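Local coordinates for probable N-acetyl-gamma-glutamyl-phosphate reductase, chloroplastic (Oryza sativa, PDB 2CVO), which probably catalyses the NADPH-dependent reduction of N-acetyl-L-glutamyl 5-phosphate to the corresponding semialdehyde, a step in arginine biosynthesis in the chloroplast, at residues Pro47-Lys52 with Gln345-Met350; Val154-Ile159 with Leu353-Gly358. All blocks are in the same frame, centred on the assembly; numbering follows the deposited sequence.

Contacts 1 and 2 share one element, the C-terminal helix 336-351 with the loop that follows it. In contact 1 the helix packs on strand 49-55, an outermost strand of the parallel Rossmann sheet; in contact 2 the loop reaches helix 152-161 through a salt bridge. Their centres lie about 11 Å apart and they touch directly: a probable hydrogen bond joins Leu353 N to Asn348 O (2.8 Å), another joins Gln345 NE2 to Glu355 OE2 (3.1 Å), and Leu349 CD2 packs on Arg156 O. Along the chain their segments alternate. Both lie away from Cys170, the active-site residue inferred by similarity.

Contact 1 of 2, residues Pro47-Lys52 with Gln345-Met350; sequences PQFRIK and QNLNLM
The Phe49 ring points its far end at helix 336-351 and meets Leu347 and Asn348 there. Its edge faces the backbone of the helix, with Leu347 C close to the ring plane, whereas Leu347 CD2 and Asn348 OD1 approach at a slant. His46 stacks with the same ring from outside the two segments. The apolar part rests on CE2 and CZ. Phe49 CE2 comes to 3.3 Å from Leu347 CD2, and Phe49 CZ to 3.4 Å from Leu347 CG, distances that indicate tight packing. Leu347 CB follows at 3.7 Å from Phe49 CE2, and the two side chains pass each other in opposite directions. With CG anti to the backbone N (chi1 -174°), Leu347 brings its branch point to the far end of the ring, and the turn about the next bond sets CD2 by CE2.

Asn348 leaves the helix with its bond to CB directed neither at the strand nor away from it, but its amide end turns back to the ring. Its OD1 lies 3.4 Å from Phe49 CZ and 3.6 Å from Phe49 CE2, with the amide and ring planes only 29° apart. That oxygen accepts a hydrogen bond from His46 NE2, while ND2 donates to Thr357 O. Both ends of the amide therefore have polar partners, which should fix its rotation.

Val24 and Ile26 of strand 24-29 and Leu43 of helix 34-43 also touch Phe49, placing it at the border of the Rossmann sheet, where the C-terminal helix covers it. Chemically, this is a buried and mainly apolar join in which the polar side-chain atom that the helix brings to the ring, Asn348 OD1, is hydrogen-bonded by His46, which also stacks on that ring. Polar pairing and aromatic packing are thus coupled through His46.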
loop_
_atom_site.group_PDB
_atom_site.type_symbol
_atom_site.label_atom_id
_atom_site.label_comp_id
_atom_site.label_asym_id
_atom_site.label_seq_id
_atom_site.Cartn_x
_atom_site.Cartn_y
_atom_site.Cartn_z
ATOM N N PRO A 47 -9.600 0.894 32.508
ATOM C CA PRO A 47 -9.697 0.272 33.835
ATOM C C PRO A 47 -11.077 0.275 34.506
ATOM O O PRO A 47 -11.300 -0.474 35.458
ATOM C CB PRO A 47 -8.638 1.023 34.648
ATOM C CG PRO A 47 -8.571 2.363 33.980
ATOM C CD PRO A 47 -8.627 2.001 32.518
ATOM N N GLN A 48 -12.001 1.100 34.020
ATOM C CA GLN A 48 -13.341 1.134 34.603
ATOM C C GLN A 48 -14.432 0.722 33.626
ATOM O O GLN A 48 -15.303 -0.075 33.973
ATOM C CB GLN A 48 -13.668 2.525 35.171
ATOM C CG GLN A 48 -12.984 2.838 36.500
ATOM C CD GLN A 48 -11.659 3.558 36.337
ATOM O OE1 GLN A 48 -10.847 3.603 37.262
ATOM N NE2 GLN A 48 -11.440 4.141 35.162
ATOM N N PHE A 49 -14.395 1.264 32.412
ATOM C CA PHE A 49 -15.399 0.935 31.403
ATOM C C PHE A 49 -15.297 -0.538 31.020
ATOM O O PHE A 49 -14.228 -1.016 30.643
ATOM C CB PHE A 49 -15.212 1.805 30.152
ATOM C CG PHE A 49 -15.524 3.266 30.363
ATOM C CD1 PHE A 49 -15.819 3.766 31.631
ATOM C CD2 PHE A 49 -15.519 4.148 29.284
ATOM C CE1 PHE A 49 -16.103 5.119 31.823
ATOM C CE2 PHE A 49 -15.801 5.502 29.462
ATOM C CZ PHE A 49 -16.093 5.989 30.735
ATOM N N ARG A 50 -16.413 -1.251 31.119
ATOM C CA ARG A 50 -16.451 -2.673 30.790
ATOM C C ARG A 50 -17.703 -3.001 29.991
ATOM O O ARG A 50 -18.817 -2.808 30.467
ATOM C CB ARG A 50 -16.411 -3.513 32.073
ATOM C CG ARG A 50 -15.089 -4.246 32.301
ATOM C CD ARG A 50 -15.117 -5.653 31.707
ATOM N NE ARG A 50 -15.831 -6.591 32.574
ATOM C CZ ARG A 50 -16.176 -7.830 32.229
ATOM N NH1 ARG A 50 -15.881 -8.300 31.023
ATOM N NH2 ARG A 50 -16.818 -8.604 33.095
ATOM N N ILE A 51 -17.509 -3.495 28.772
ATOM C CA ILE A 51 -18.621 -3.847 27.899
ATOM C C ILE A 51 -19.426 -5.020 28.447
ATOM O O ILE A 51 -18.876 -6.074 28.760
ATOM C CB ILE A 51 -18.122 -4.209 26.484
ATOM C CG1 ILE A 51 -17.414 -3.002 25.862
ATOM C CG2 ILE A 51 -19.294 -4.648 25.614
ATOM C CD1 ILE A 51 -16.776 -3.285 24.518
ATOM N N LYS A 52 -20.737 -4.829 28.557
ATOM C CA LYS A 52 -21.620 -5.872 29.058
ATOM C C LYS A 52 -22.677 -6.257 28.031
ATOM O O LYS A 52 -23.253 -7.344 28.102
ATOM C CB LYS A 52 -22.293 -5.421 30.357
ATOM C CG LYS A 52 -21.383 -5.475 31.574
ATOM C CD LYS A 52 -20.853 -6.890 31.797
ATOM C CE LYS A 52 -20.132 -7.016 33.130
ATOM N NZ LYS A 52 -19.031 -6.023 33.254
ATOM N N GLN A 345 -13.599 9.764 25.199
ATOM C CA GLN A 345 -13.117 10.941 25.910
ATOM C C GLN A 345 -14.324 11.636 26.537
ATOM O O GLN A 345 -14.269 12.109 27.670
ATOM C CB GLN A 345 -12.422 11.895 24.939
ATOM C CG GLN A 345 -11.511 12.918 25.599
ATOM C CD GLN A 345 -10.940 13.908 24.593
ATOM O OE1 GLN A 345 -10.773 13.586 23.415
ATOM N NE2 GLN A 345 -10.624 15.111 25.058
ATOM N N ASN A 346 -15.421 11.680 25.790
ATOM C CA ASN A 346 -16.636 12.318 26.273
ATOM C C ASN A 346 -17.295 11.556 27.417
ATOM O O ASN A 346 -17.751 12.167 28.385
ATOM C CB ASN A 346 -17.622 12.513 25.119
ATOM C CG ASN A 346 -17.150 13.558 24.132
ATOM O OD1 ASN A 346 -16.607 14.593 24.525
ATOM N ND2 ASN A 346 -17.359 13.303 22.847
ATOM N N LEU A 347 -17.340 10.230 27.320
ATOM C CA LEU A 347 -17.944 9.437 28.384
ATOM C C LEU A 347 -17.132 9.558 29.672
ATOM O O LEU A 347 -17.700 9.557 30.763
ATOM C CB LEU A 347 -18.062 7.960 27.986
ATOM C CG LEU A 347 -18.834 7.112 29.010
ATOM C CD1 LEU A 347 -20.194 7.746 29.246
ATOM C CD2 LEU A 347 -18.997 5.667 28.524
ATOM N N ASN A 348 -15.810 9.649 29.555
ATOM C CA ASN A 348 -14.973 9.799 30.741
ATOM C C ASN A 348 -15.409 11.074 31.461
ATOM O O ASN A 348 -15.673 11.073 32.666
ATOM C CB ASN A 348 -13.492 9.922 30.366
ATOM C CG ASN A 348 -12.865 8.588 30.001
ATOM O OD1 ASN A 348 -13.107 7.577 30.659
ATOM N ND2 ASN A 348 -12.039 8.583 28.963
ATOM N N LEU A 349 -15.488 12.159 30.699
ATOM C CA LEU A 349 -15.889 13.454 31.229
ATOM C C LEU A 349 -17.270 13.389 31.884
ATOM O O LEU A 349 -17.480 13.923 32.976
ATOM C CB LEU A 349 -15.894 14.485 30.098
ATOM C CG LEU A 349 -16.339 15.905 30.442
ATOM C CD1 LEU A 349 -15.409 16.494 31.497
ATOM C CD2 LEU A 349 -16.332 16.760 29.172
ATOM N N MET A 350 -18.205 12.729 31.212
ATOM C CA MET A 350 -19.568 12.589 31.712
ATOM C C MET A 350 -19.645 11.743 32.984
ATOM O O MET A 350 -20.515 11.967 33.827
ATOM C CB MET A 350 -20.451 11.967 30.628
ATOM C CG MET A 350 -20.583 12.828 29.377
ATOM S SD MET A 350 -21.037 11.880 27.914
ATOM C CE MET A 350 -22.815 11.695 28.147
#

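Contact 2 of 2, residues Val154-Ile159 with Leu353-Gly358; sequences VLRNEI and LPENTG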
loop_
_atom_site.group_PDB
_atom_site.type_symbol
_atom_site.label_atom_id
_atom_site.label_comp_id
_atom_site.label_asym_id
_atom_site.label_seq_id
_atom_site.Cartn_x
_atom_site.Cartn_y
_atom_site.Cartn_z
ATOM N N VAL A 154 -13.902 21.879 23.034
ATOM C CA VAL A 154 -14.664 23.094 22.766
ATOM C C VAL A 154 -15.922 23.285 23.610
ATOM O O VAL A 154 -16.275 24.411 23.958
ATOM C CB VAL A 154 -15.046 23.163 21.266
ATOM C CG1 VAL A 154 -15.904 24.385 20.991
ATOM C CG2 VAL A 154 -13.783 23.213 20.419
ATOM N N LEU A 155 -16.601 22.195 23.940
ATOM C CA LEU A 155 -17.821 22.293 24.732
ATOM C C LEU A 155 -17.741 21.433 25.989
ATOM O O LEU A 155 -18.737 20.852 26.415
ATOM C CB LEU A 155 -19.034 21.868 23.890
ATOM C CG LEU A 155 -19.343 22.658 22.610
ATOM C CD1 LEU A 155 -18.433 22.203 21.476
ATOM C CD2 LEU A 155 -20.798 22.434 22.209
ATOM N N ARG A 156 -16.553 21.368 26.584
ATOM C CA ARG A 156 -16.334 20.560 27.778
ATOM C C ARG A 156 -17.346 20.776 28.901
ATOM O O ARG A 156 -17.852 19.807 29.476
ATOM C CB ARG A 156 -14.916 20.784 28.311
ATOM C CG ARG A 156 -14.598 19.991 29.568
ATOM C CD ARG A 156 -13.133 20.118 29.977
ATOM N NE ARG A 156 -12.246 19.330 29.122
ATOM C CZ ARG A 156 -11.336 19.836 28.295
ATOM N NH1 ARG A 156 -11.173 21.148 28.197
ATOM N NH2 ARG A 156 -10.587 19.025 27.561
ATOM N N ASN A 157 -17.646 22.031 29.224
ATOM C CA ASN A 157 -18.596 22.296 30.299
ATOM C C ASN A 157 -20.001 21.778 29.993
ATOM O O ASN A 157 -20.661 21.233 30.874
ATOM C CB ASN A 157 -18.642 23.792 30.634
ATOM C CG ASN A 157 -19.536 24.091 31.831
ATOM O OD1 ASN A 157 -20.751 24.267 31.691
ATOM N ND2 ASN A 157 -18.940 24.126 33.019
ATOM N N GLU A 158 -20.460 21.940 28.754
ATOM C CA GLU A 158 -21.786 21.453 28.373
ATOM C C GLU A 158 -21.826 19.927 28.410
ATOM O O GLU A 158 -22.702 19.323 29.031
ATOM C CB GLU A 158 -22.158 21.913 26.962
ATOM C CG GLU A 158 -22.907 23.232 26.878
ATOM C CD GLU A 158 -21.990 24.436 26.847
ATOM O OE1 GLU A 158 -22.510 25.567 26.732
ATOM O OE2 GLU A 158 -20.755 24.254 26.933
ATOM N N ILE A 159 -20.867 19.314 27.726
ATOM C CA ILE A 159 -20.761 17.862 27.647
ATOM C C ILE A 159 -20.768 17.182 29.009
ATOM O O ILE A 159 -21.426 16.162 29.201
ATOM C CB ILE A 159 -19.464 17.448 26.913
ATOM C CG1 ILE A 159 -19.483 17.990 25.480
ATOM C CG2 ILE A 159 -19.307 15.930 26.935
ATOM C CD1 ILE A 159 -18.181 17.799 24.731
ATOM N N LEU A 353 -14.553 10.858 35.221
ATOM C CA LEU A 353 -13.230 10.245 35.182
ATOM C C LEU A 353 -12.276 11.115 34.385
ATOM O O LEU A 353 -12.701 11.922 33.562
ATOM C CB LEU A 353 -13.297 8.860 34.534
ATOM C CG LEU A 353 -14.203 7.815 35.188
ATOM C CD1 LEU A 353 -14.118 6.519 34.404
ATOM C CD2 LEU A 353 -13.775 7.591 36.633
ATOM N N PRO A 354 -10.969 10.980 34.636
ATOM C CA PRO A 354 -10.016 11.795 33.879
ATOM C C PRO A 354 -10.253 11.508 32.400
ATOM O O PRO A 354 -10.497 10.360 32.018
ATOM C CB PRO A 354 -8.669 11.283 34.372
ATOM C CG PRO A 354 -8.963 10.939 35.806
ATOM C CD PRO A 354 -10.288 10.211 35.692
ATOM N N GLU A 355 -10.195 12.545 31.571
ATOM C CA GLU A 355 -10.439 12.385 30.142
ATOM C C GLU A 355 -9.506 11.423 29.416
ATOM O O GLU A 355 -9.921 10.776 28.453
ATOM C CB GLU A 355 -10.403 13.748 29.441
ATOM C CG GLU A 355 -11.500 14.696 29.877
ATOM C CD GLU A 355 -11.579 15.941 29.017
ATOM O OE1 GLU A 355 -12.370 16.846 29.358
ATOM O OE2 GLU A 355 -10.859 16.018 27.999
ATOM N N ASN A 356 -8.259 11.312 29.867
ATOM C CA ASN A 356 -7.308 10.425 29.198
ATOM C C ASN A 356 -7.397 8.955 29.608
ATOM O O ASN A 356 -6.630 8.120 29.118
ATOM C CB ASN A 356 -5.869 10.928 29.392
ATOM C CG ASN A 356 -5.449 10.992 30.853
ATOM O OD1 ASN A 356 -6.011 10.308 31.709
ATOM N ND2 ASN A 356 -4.438 11.807 31.141
ATOM N N THR A 357 -8.330 8.636 30.498
ATOM C CA THR A 357 -8.498 7.258 30.956
ATOM C C THR A 357 -8.707 6.307 29.783
ATOM O O THR A 357 -9.683 6.427 29.040
ATOM C CB THR A 357 -9.705 7.118 31.903
ATOM O OG1 THR A 357 -9.602 8.082 32.959
ATOM C CG2 THR A 357 -9.740 5.722 32.504
ATOM N N GLY A 358 -7.781 5.363 29.628
ATOM C CA GLY A 358 -7.863 4.395 28.548
ATOM C C GLY A 358 -7.581 4.994 27.182
ATOM O O GLY A 358 -7.874 4.377 26.161
#
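Arg156 and Glu355 form a two-pronged salt bridge, the guanidinium presenting its NE and NH2 edge to both carboxylate oxygens. Arg156 NE donates to Glu355 OE1 at 2.5 Å, a very short bond whose exact length is doubtful, with an N-H...O angle of 174°. The second prong, Arg156 NH2 to Glu355 OE2, is 3.1 Å long and almost as straight. OE2 lies almost in the guanidinium plane and is met on its syn side, though the donor sits somewhat out of the carboxylate plane, as expected with the two groups turned 29° apart. The arginine chain bends at chi3 (-75°), which swings that edge round to the loop. Arg156 NH1 pairs with Glu290, and Glu355 OE2 also accepts from Gln345 NE2, so both charged groups have second partners. A leucine in place of Arg156 would probably leave Glu290 and Glu355 without their shared positive mate and the Glu355 carboxylate freer to turn.

Glu355 occupies the second position of a type I turn from Pro354 to Thr357. Pro354 O accepts from Thr357 OG1 at 2.6 Å and from Thr357 N at 3.2 Å, both reaching it from one face of its carbonyl plane. Beyond the charged pair little else meets: Arg156 CD comes to 3.4 Å from Glu355 OE1, simply alongside the bonded NE.

Leu349 of helix 336-351 touches both Arg156 and Glu355, while Ile159 packs on Asn346 and Leu349 of that helix and on Val148. Helix 152-161 thus packs on both strand 148-149, an outermost strand of the parallel sheet within the chain, and helix 336-351, and the loop after that helix adds the salt bridge.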